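Putative branched-chain amino acid transport system substrate-binding protein (Rhodopseudomonas palustris, PDB 3TX6) probably captures lignin-derived aromatic acids such as p-coumarate and related compounds in the periplasm for uptake by an ABC transporter. Local coordinates at residues Ala61-Phe64 against Val65-Lys69; Ser209-Glu212 against Arg213-Gly217; Ser279-Gln282 against Phe283-His286. All blocks are in the same frame, centred on the assembly; numbering follows the deposited sequence. Where two conformers were deposited one is given.

Contact 1: Ala61-Phe64 against Val65-Lys69; sequences ARRF and VTESK
Arg63 O takes two backbone donors at the end of the helix: Glu67 N at 2.9 Å and Ser68 N at 3.1 Å from Arg63 O. The second runs nearly straight out from the carbonyl, whereas Glu67 N is tilted well out of its plane. This doubling accompanies a wider pi-type turn at Val65-Glu67. Arg63 and Glu67 also meet through their side chains, which lie alongside each other and point the same way. Arg63 grips the carboxylate side-on in a two-pronged salt bridge, with Arg63 NE 3.0 Å from Glu67 OE1 and Arg63 NH2 2.9 Å from Glu67 OE2. OE2 is met through its syn lone pair, OE1 on its syn side but from somewhat out of the carboxylate plane; the guanidinium and carboxylate planes stand 37° apart. Glu67 reaches the bridge as an extended chain, its CG anti to the backbone N (chi1 -179°). Arg62 leaves the helix elsewhere and folds back through two bends. Val65 CG2 thereby lies over one face of its guanidinium, 3.6 Å from Arg62 NH1, with Thr66 OG1 at the edge. Arg62 NH2 is salt-bridged to Glu91 of helix 79-92. With an alanine in place of Arg62, Glu91 would probably lose this charged mate, and Val65 CG2 the flat group resting on it. Ser68 CB packs 3.4 Å from Phe64 O. Phe64 itself turns inward onto Ile46, Leu48 and Ile73, strand residues of the sheet beneath. Here the i to i+4 salt bridge lies on the exposed side of helix 54-67 and Phe64 on the buried side, the amphipathic pattern of a helix packed on the sheet of an alpha/beta periplasmic binding protein.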
loop_
_atom_site.group_PDB
_atom_site.type_symbol
_atom_site.label_atom_id
_atom_site.label_comp_id
_atom_site.label_asym_id
_atom_site.label_seq_id
_atom_site.Cartn_x
_atom_site.Cartn_y
_atom_site.Cartn_z
ATOM N N ALA A 61 -7.217 -12.188 -12.424
ATOM C CA ALA A 61 -8.341 -11.279 -12.422
ATOM C C ALA A 61 -9.448 -11.756 -13.378
ATOM O O ALA A 61 -10.637 -11.691 -13.041
ATOM C CB ALA A 61 -7.896 -9.812 -12.750
ATOM N N ARG A 62 -9.060 -12.229 -14.559
ATOM C CA ARG A 62 -10.009 -12.727 -15.505
ATOM C C ARG A 62 -10.728 -13.973 -14.995
ATOM O O ARG A 62 -11.934 -14.084 -15.160
ATOM C CB ARG A 62 -9.318 -12.984 -16.847
ATOM C CG ARG A 62 -10.223 -13.562 -17.918
ATOM C CD ARG A 62 -11.512 -12.792 -18.182
ATOM N NE ARG A 62 -11.224 -11.436 -18.579
ATOM C CZ ARG A 62 -12.143 -10.513 -18.883
ATOM N NH1 ARG A 62 -13.427 -10.794 -18.759
ATOM N NH2 ARG A 62 -11.766 -9.273 -19.191
ATOM N N ARG A 63 -9.990 -14.889 -14.354
ATOM C CA ARG A 63 -10.625 -16.075 -13.779
ATOM C C ARG A 63 -11.690 -15.646 -12.778
ATOM O O ARG A 63 -12.774 -16.189 -12.722
ATOM C CB ARG A 63 -9.622 -16.969 -13.046
ATOM C CG ARG A 63 -8.698 -17.770 -13.937
ATOM C CD ARG A 63 -7.746 -18.690 -13.182
ATOM N NE ARG A 63 -8.522 -19.667 -12.457
ATOM C CZ ARG A 63 -8.122 -20.364 -11.413
ATOM N NH1 ARG A 63 -6.915 -20.261 -10.929
ATOM N NH2 ARG A 63 -8.984 -21.210 -10.861
ATOM N N PHE A 64 -11.413 -14.616 -11.984
ATOM C CA PHE A 64 -12.389 -14.178 -11.025
ATOM C C PHE A 64 -13.640 -13.634 -11.704
ATOM O O PHE A 64 -14.745 -13.862 -11.237
ATOM C CB PHE A 64 -11.859 -13.073 -10.095
ATOM C CG PHE A 64 -10.614 -13.434 -9.335
ATOM C CD1 PHE A 64 -10.423 -14.701 -8.832
ATOM C CD2 PHE A 64 -9.684 -12.443 -9.031
ATOM C CE1 PHE A 64 -9.303 -15.004 -8.090
ATOM C CE2 PHE A 64 -8.549 -12.744 -8.325
ATOM C CZ PHE A 64 -8.367 -14.016 -7.831
ATOM N N VAL A 65 -13.453 -12.841 -12.755
ATOM C CA VAL A 65 -14.577 -12.046 -13.245
ATOM C C VAL A 65 -15.456 -12.913 -14.102
ATOM O O VAL A 65 -16.677 -12.636 -14.152
ATOM C CB VAL A 65 -14.178 -10.658 -13.894
ATOM C CG1 VAL A 65 -13.349 -9.771 -12.984
ATOM C CG2 VAL A 65 -13.461 -10.818 -15.183
ATOM N N THR A 66 -14.894 -13.992 -14.657
ATOM C CA THR A 66 -15.541 -14.873 -15.621
ATOM C C THR A 66 -15.871 -16.329 -15.111
ATOM O O THR A 66 -17.004 -16.845 -15.198
ATOM C CB THR A 66 -14.672 -14.893 -16.916
ATOM O OG1 THR A 66 -14.918 -13.698 -17.730
ATOM C CG2 THR A 66 -14.893 -16.164 -17.631
ATOM N N GLU A 67 -14.923 -16.968 -14.495
ATOM C CA GLU A 67 -15.103 -18.275 -13.927
ATOM C C GLU A 67 -15.887 -18.177 -12.590
ATOM O O GLU A 67 -16.859 -18.918 -12.347
ATOM C CB GLU A 67 -13.685 -18.842 -13.805
ATOM C CG GLU A 67 -13.471 -20.223 -13.264
ATOM C CD GLU A 67 -11.991 -20.500 -12.954
ATOM O OE1 GLU A 67 -11.077 -20.399 -13.844
ATOM O OE2 GLU A 67 -11.721 -20.810 -11.758
ATOM N N SER A 68 -15.559 -17.184 -11.779
ATOM C CA SER A 68 -16.189 -17.045 -10.466
ATOM C C SER A 68 -17.305 -16.015 -10.432
ATOM O O SER A 68 -18.027 -15.937 -9.451
ATOM C CB SER A 68 -15.151 -16.671 -9.420
ATOM O OG SER A 68 -14.133 -17.649 -9.344
ATOM N N LYS A 69 -17.449 -15.245 -11.500
ATOM C CA LYS A 69 -18.474 -14.239 -11.581
ATOM C C LYS A 69 -18.400 -13.309 -10.352
ATOM O O LYS A 69 -19.402 -12.973 -9.747
ATOM C CB LYS A 69 -19.838 -14.907 -11.746
ATOM C CG LYS A 69 -19.970 -15.736 -13.038
ATOM C CD LYS A 69 -20.999 -16.845 -12.813
ATOM C CE LYS A 69 -20.931 -17.996 -13.813
ATOM N NZ LYS A 69 -21.958 -17.918 -14.890
#

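Contact 2: Ser209-Glu212 against Arg213-Gly217; sequences SLRE and RGYKG
Arg211 CG stands anti to the carbonyl carbon (chi1 -71°), and a bend at chi2 (-52°) swings the chain along the helix end, carrying the guanidinium over to Tyr215 and Gly217. There NH1 and NH2 hold one oxygen end-on: Arg211 NH2 is 2.7 Å and Arg211 NH1 2.9 Å from Gly217 O, both in the carbonyl plane. Arg211 NH2 also donates to Tyr215 O at 2.9 Å, from above that carbonyl's plane, so three bonds pin the loop to the last helical turn. A water adds a bridge, donating to both Arg211 O and Tyr215 O. The backbone closes in a Schellman motif, in which Tyr215 N bonds Leu210 O at 3.0 Å and Gly214 N bonds Arg211 O at 3.2 Å. Gly214 has the positive phi (99°) of the turn; a CB there would jam against the preceding carbonyl oxygen. Gly217 N lies over the centre of the Tyr215 ring, 3.5 Å above its plane. Leu210 and Tyr215 both press on Ile194 of strand 193-197, Tyr215 OH bonds Pro191 O, and Arg213 rests on helix 180-189 as the chain passes from helix 200-213 into strand 218-221.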
loop_
_atom_site.group_PDB
_atom_site.type_symbol
_atom_site.label_atom_id
_atom_site.label_comp_id
_atom_site.label_asym_id
_atom_site.label_seq_id
_atom_site.Cartn_x
_atom_site.Cartn_y
_atom_site.Cartn_z
ATOM N N SER A 209 23.460 -0.709 1.967
ATOM C CA SER A 209 24.523 -0.369 1.063
ATOM C C SER A 209 24.965 1.160 1.247
ATOM O O SER A 209 26.161 1.496 1.319
ATOM C CB SER A 209 24.027 -0.754 -0.341
ATOM O OG SER A 209 24.871 -0.318 -1.361
ATOM N N LEU A 210 24.024 2.085 1.416
ATOM C CA LEU A 210 24.411 3.468 1.651
ATOM C C LEU A 210 25.165 3.623 2.979
ATOM O O LEU A 210 26.197 4.324 3.040
ATOM C CB LEU A 210 23.182 4.397 1.620
ATOM C CG LEU A 210 22.612 4.754 0.230
ATOM C CD1 LEU A 210 21.156 5.212 0.379
ATOM C CD2 LEU A 210 23.481 5.789 -0.483
ATOM N N ARG A 211 24.645 3.027 4.063
ATOM C CA ARG A 211 25.317 3.191 5.363
ATOM C C ARG A 211 26.728 2.581 5.377
ATOM O O ARG A 211 27.676 3.160 5.942
ATOM C CB ARG A 211 24.480 2.621 6.523
ATOM C CG ARG A 211 23.226 3.427 6.865
ATOM C CD ARG A 211 23.567 4.887 7.081
ATOM N NE ARG A 211 22.438 5.634 7.595
ATOM C CZ ARG A 211 22.199 6.923 7.357
ATOM N NH1 ARG A 211 21.108 7.490 7.883
ATOM N NH2 ARG A 211 23.064 7.669 6.683
ATOM N N GLU A 212 26.893 1.437 4.723
ATOM C CA GLU A 212 28.222 0.791 4.640
ATOM C C GLU A 212 29.240 1.506 3.740
ATOM O O GLU A 212 30.476 1.262 3.820
ATOM C CB GLU A 212 28.057 -0.647 4.157
ATOM C CG GLU A 212 27.270 -1.528 5.110
ATOM C CD GLU A 212 26.992 -2.882 4.499
ATOM O OE1 GLU A 212 27.781 -3.273 3.614
ATOM O OE2 GLU A 212 26.008 -3.541 4.885
ATOM N N ARG A 213 28.743 2.355 2.857
ATOM C CA ARG A 213 29.630 3.195 1.986
ATOM C C ARG A 213 30.009 4.494 2.660
ATOM O O ARG A 213 30.847 5.250 2.163
ATOM C CB ARG A 213 28.906 3.510 0.680
ATOM C CG ARG A 213 29.595 4.453 -0.306
ATOM C CD ARG A 213 30.569 3.702 -1.181
ATOM N NE ARG A 213 31.511 4.604 -1.843
ATOM C CZ ARG A 213 32.577 4.216 -2.551
ATOM N NH1 ARG A 213 32.862 2.917 -2.705
ATOM N NH2 ARG A 213 33.374 5.135 -3.120
ATOM N N GLY A 214 29.370 4.772 3.784
ATOM C CA GLY A 214 29.734 5.919 4.578
ATOM C C GLY A 214 28.833 7.105 4.344
ATOM O O GLY A 214 29.228 8.201 4.701
ATOM N N TYR A 215 27.610 6.891 3.815
ATOM C CA TYR A 215 26.656 7.959 3.747
ATOM C C TYR A 215 26.197 8.350 5.186
ATOM O O TYR A 215 25.821 7.469 5.983
ATOM C CB TYR A 215 25.459 7.557 2.864
ATOM C CG TYR A 215 24.511 8.709 2.675
ATOM C CD1 TYR A 215 24.944 9.894 2.043
ATOM C CD2 TYR A 215 23.235 8.674 3.215
ATOM C CE1 TYR A 215 24.100 10.973 1.914
ATOM C CE2 TYR A 215 22.370 9.754 3.080
ATOM C CZ TYR A 215 22.814 10.899 2.420
ATOM O OH TYR A 215 21.957 11.957 2.324
ATOM N N LYS A 216 26.220 9.653 5.500
ATOM C CA LYS A 216 25.889 10.146 6.845
ATOM C C LYS A 216 24.608 10.912 6.951
ATOM O O LYS A 216 24.138 11.220 8.064
ATOM C CB LYS A 216 27.012 11.032 7.407
ATOM C CG LYS A 216 28.133 10.283 8.115
ATOM C CD LYS A 216 28.922 9.441 7.127
ATOM C CE LYS A 216 30.422 9.428 7.404
ATOM N NZ LYS A 216 31.170 9.125 6.165
ATOM N N GLY A 217 24.023 11.228 5.800
ATOM C CA GLY A 217 22.778 11.988 5.767
ATOM C C GLY A 217 21.579 11.197 6.223
ATOM O O GLY A 217 21.670 9.974 6.472
HETATM O O HOH W 1 27.369 5.586 7.089
#

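Contact 3: Ser279-Gln282 against Phe283-His286; sequences SRSQ and FAAH. With ENO (3-(4-hydroxy-phenyl)pyruvic acid), chain D.
The ligand pocket for 3-(4-hydroxy-phenyl)pyruvic acid is met here by the first turn of helix 282-304, where Gln282 and His286, one turn apart, converge on the phenol oxygen. His286 NE2 lies 2.6 Å from ENO O3 in a hydrogen bond that either could donate. Gln282 NE2 gives a second, almost straight bond (176°) to ENO O3 at 3.0 Å. The amide stands nearly upright to the imidazole, with planes 86° apart, while ENO O3 lies at the ring edge. Gln282 O sits over the imidazole centre of His286, 3.4 Å above the plane. Gln282 reaches the phenol with CG anti to its backbone N and a bend at the next torsion that turns the amide towards the ligand. Its orientation is fixed from behind: Gln282 OE1 accepts from Gly246 N, and Gln282 NE2 also donates to Gln117 OE1. Ser281 is the N-cap of the helix: Ser281 OG accepts from Ala284 N at 3.0 Å in a nearly straight bond. A chi1 of 65° places that oxygen between the backbone N and the carbonyl carbon, where it meets the N-H of Ala284. Phe283 packs beside Gln282, whose CB lies over the ring face in a CH-pi contact, 3.9 Å from Gln282 CB to the centroid of Phe283. The ligand meets the edge of that ring, with Phe283 CE1 3.8 Å from ENO C8. Leu23 and Glu27 of helix 21-29 touch the same phenylalanine, and Pro26 of that helix touches Ser281 and Ala284. Elsewhere on the ligand, Thr79 N, Arg174 NH1 and Ser199 OG supply further hydrogen bonds.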
loop_
_atom_site.group_PDB
_atom_site.type_symbol
_atom_site.label_atom_id
_atom_site.label_comp_id
_atom_site.label_asym_id
_atom_site.label_seq_id
_atom_site.Cartn_x
_atom_site.Cartn_y
_atom_site.Cartn_z
ATOM N N SER A 279 4.491 -8.583 14.459
ATOM C CA SER A 279 4.311 -9.063 13.102
ATOM C C SER A 279 3.324 -8.220 12.297
ATOM O O SER A 279 3.093 -8.531 11.141
ATOM C CB SER A 279 3.902 -10.550 13.039
ATOM O OG SER A 279 2.701 -10.799 13.734
ATOM N N ARG A 280 2.780 -7.150 12.888
ATOM C CA ARG A 280 1.913 -6.212 12.151
ATOM C C ARG A 280 2.649 -5.695 10.917
ATOM O O ARG A 280 3.871 -5.587 10.905
ATOM C CB ARG A 280 1.561 -5.060 13.051
ATOM C CG ARG A 280 2.763 -4.192 13.486
ATOM C CD ARG A 280 2.440 -3.190 14.569
ATOM N NE ARG A 280 1.998 -3.836 15.789
ATOM C CZ ARG A 280 1.547 -3.175 16.861
ATOM N NH1 ARG A 280 1.521 -1.848 16.848
ATOM N NH2 ARG A 280 1.132 -3.852 17.940
ATOM N N SER A 281 1.885 -5.319 9.903
ATOM C CA SER A 281 2.425 -4.725 8.682
ATOM C C SER A 281 1.455 -3.747 8.037
ATOM O O SER A 281 0.240 -3.850 8.158
ATOM C CB SER A 281 2.866 -5.782 7.665
ATOM O OG SER A 281 1.762 -6.526 7.193
ATOM N N GLN A 282 2.060 -2.848 7.289
ATOM C CA GLN A 282 1.386 -2.015 6.278
ATOM C C GLN A 282 0.469 -2.844 5.404
ATOM O O GLN A 282 -0.644 -2.431 5.086
ATOM C CB GLN A 282 2.463 -1.350 5.413
ATOM C CG GLN A 282 2.002 -0.442 4.278
ATOM C CD GLN A 282 1.458 0.907 4.704
ATOM O OE1 GLN A 282 1.526 1.287 5.887
ATOM N NE2 GLN A 282 0.926 1.638 3.732
ATOM N N PHE A 283 0.955 -4.010 5.012
ATOM C CA PHE A 283 0.350 -4.798 3.916
ATOM C C PHE A 283 -0.863 -5.614 4.366
ATOM O O PHE A 283 -1.933 -5.586 3.728
ATOM C CB PHE A 283 1.454 -5.667 3.273
ATOM C CG PHE A 283 2.676 -4.849 3.007
ATOM C CD1 PHE A 283 2.616 -3.827 2.104
ATOM C CD2 PHE A 283 3.865 -5.043 3.725
ATOM C CE1 PHE A 283 3.685 -2.978 1.929
ATOM C CE2 PHE A 283 4.959 -4.204 3.529
ATOM C CZ PHE A 283 4.869 -3.160 2.620
ATOM N N ALA A 284 -0.731 -6.292 5.518
ATOM C CA ALA A 284 -1.870 -7.009 6.113
ATOM C C ALA A 284 -3.099 -6.055 6.200
ATOM O O ALA A 284 -4.235 -6.452 6.010
ATOM C CB ALA A 284 -1.522 -7.532 7.493
ATOM N N ALA A 285 -2.826 -4.810 6.592
ATOM C CA ALA A 285 -3.836 -3.820 6.802
ATOM C C ALA A 285 -4.607 -3.507 5.532
ATOM O O ALA A 285 -5.791 -3.173 5.620
ATOM C CB ALA A 285 -3.205 -2.572 7.411
ATOM N N HIS A 286 -3.976 -3.567 4.365
ATOM C CA HIS A 286 -4.708 -3.229 3.140
ATOM C C HIS A 286 -5.783 -4.235 2.814
ATOM O O HIS A 286 -6.880 -3.824 2.433
ATOM C CB HIS A 286 -3.792 -3.008 1.948
ATOM C CG HIS A 286 -2.803 -1.904 2.127
ATOM N ND1 HIS A 286 -3.093 -0.704 2.724
ATOM C CD2 HIS A 286 -1.466 -1.845 1.750
ATOM C CE1 HIS A 286 -1.973 0.072 2.701
ATOM N NE2 HIS A 286 -0.990 -0.621 2.117
HETATM O O4 ENO D . 3.298 -0.703 -4.888
HETATM C C9 ENO D . 2.584 -1.549 -1.661
HETATM C C8 ENO D . 1.712 -1.098 -0.692
HETATM C C7 ENO D . 1.919 0.132 -0.048
HETATM C C6 ENO D . 2.964 0.928 -0.476
HETATM C C5 ENO D . 3.862 0.479 -1.439
HETATM C C4 ENO D . 3.674 -0.768 -2.060
HETATM O O3 ENO D . 0.996 0.547 0.903
HETATM C C3 ENO D . 4.671 -1.297 -3.052
HETATM C C2 ENO D . 4.399 -1.126 -4.497
HETATM C C1 ENO D . 5.418 -1.593 -5.426
HETATM O O2 ENO D . 5.174 -1.503 -6.647
HETATM O O1 ENO D . 6.516 -2.066 -5.005
#

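Contacts 1 and 2 both finish a helix at the protein's periphery, on opposite sides of the chain's centre with centres 48 Å apart. Each packs against a different sheet: contact 1 against the one containing strand 41-49, contact 2 against the one containing strand 193-197. At both, an arginine near the helix end is held, but in contact 1 by a carboxylate and in contact 2 by backbone carbonyls. Contact 3 is instead a helix start, with all its touching residues buried and its centre about 9 Å from the chain centre, where an amide and an imidazole meet a ligand hydroxyl while a serine caps the helix start. None of the three touches another; contacts 1 and 3 come nearest, about 14 Å between closest atoms.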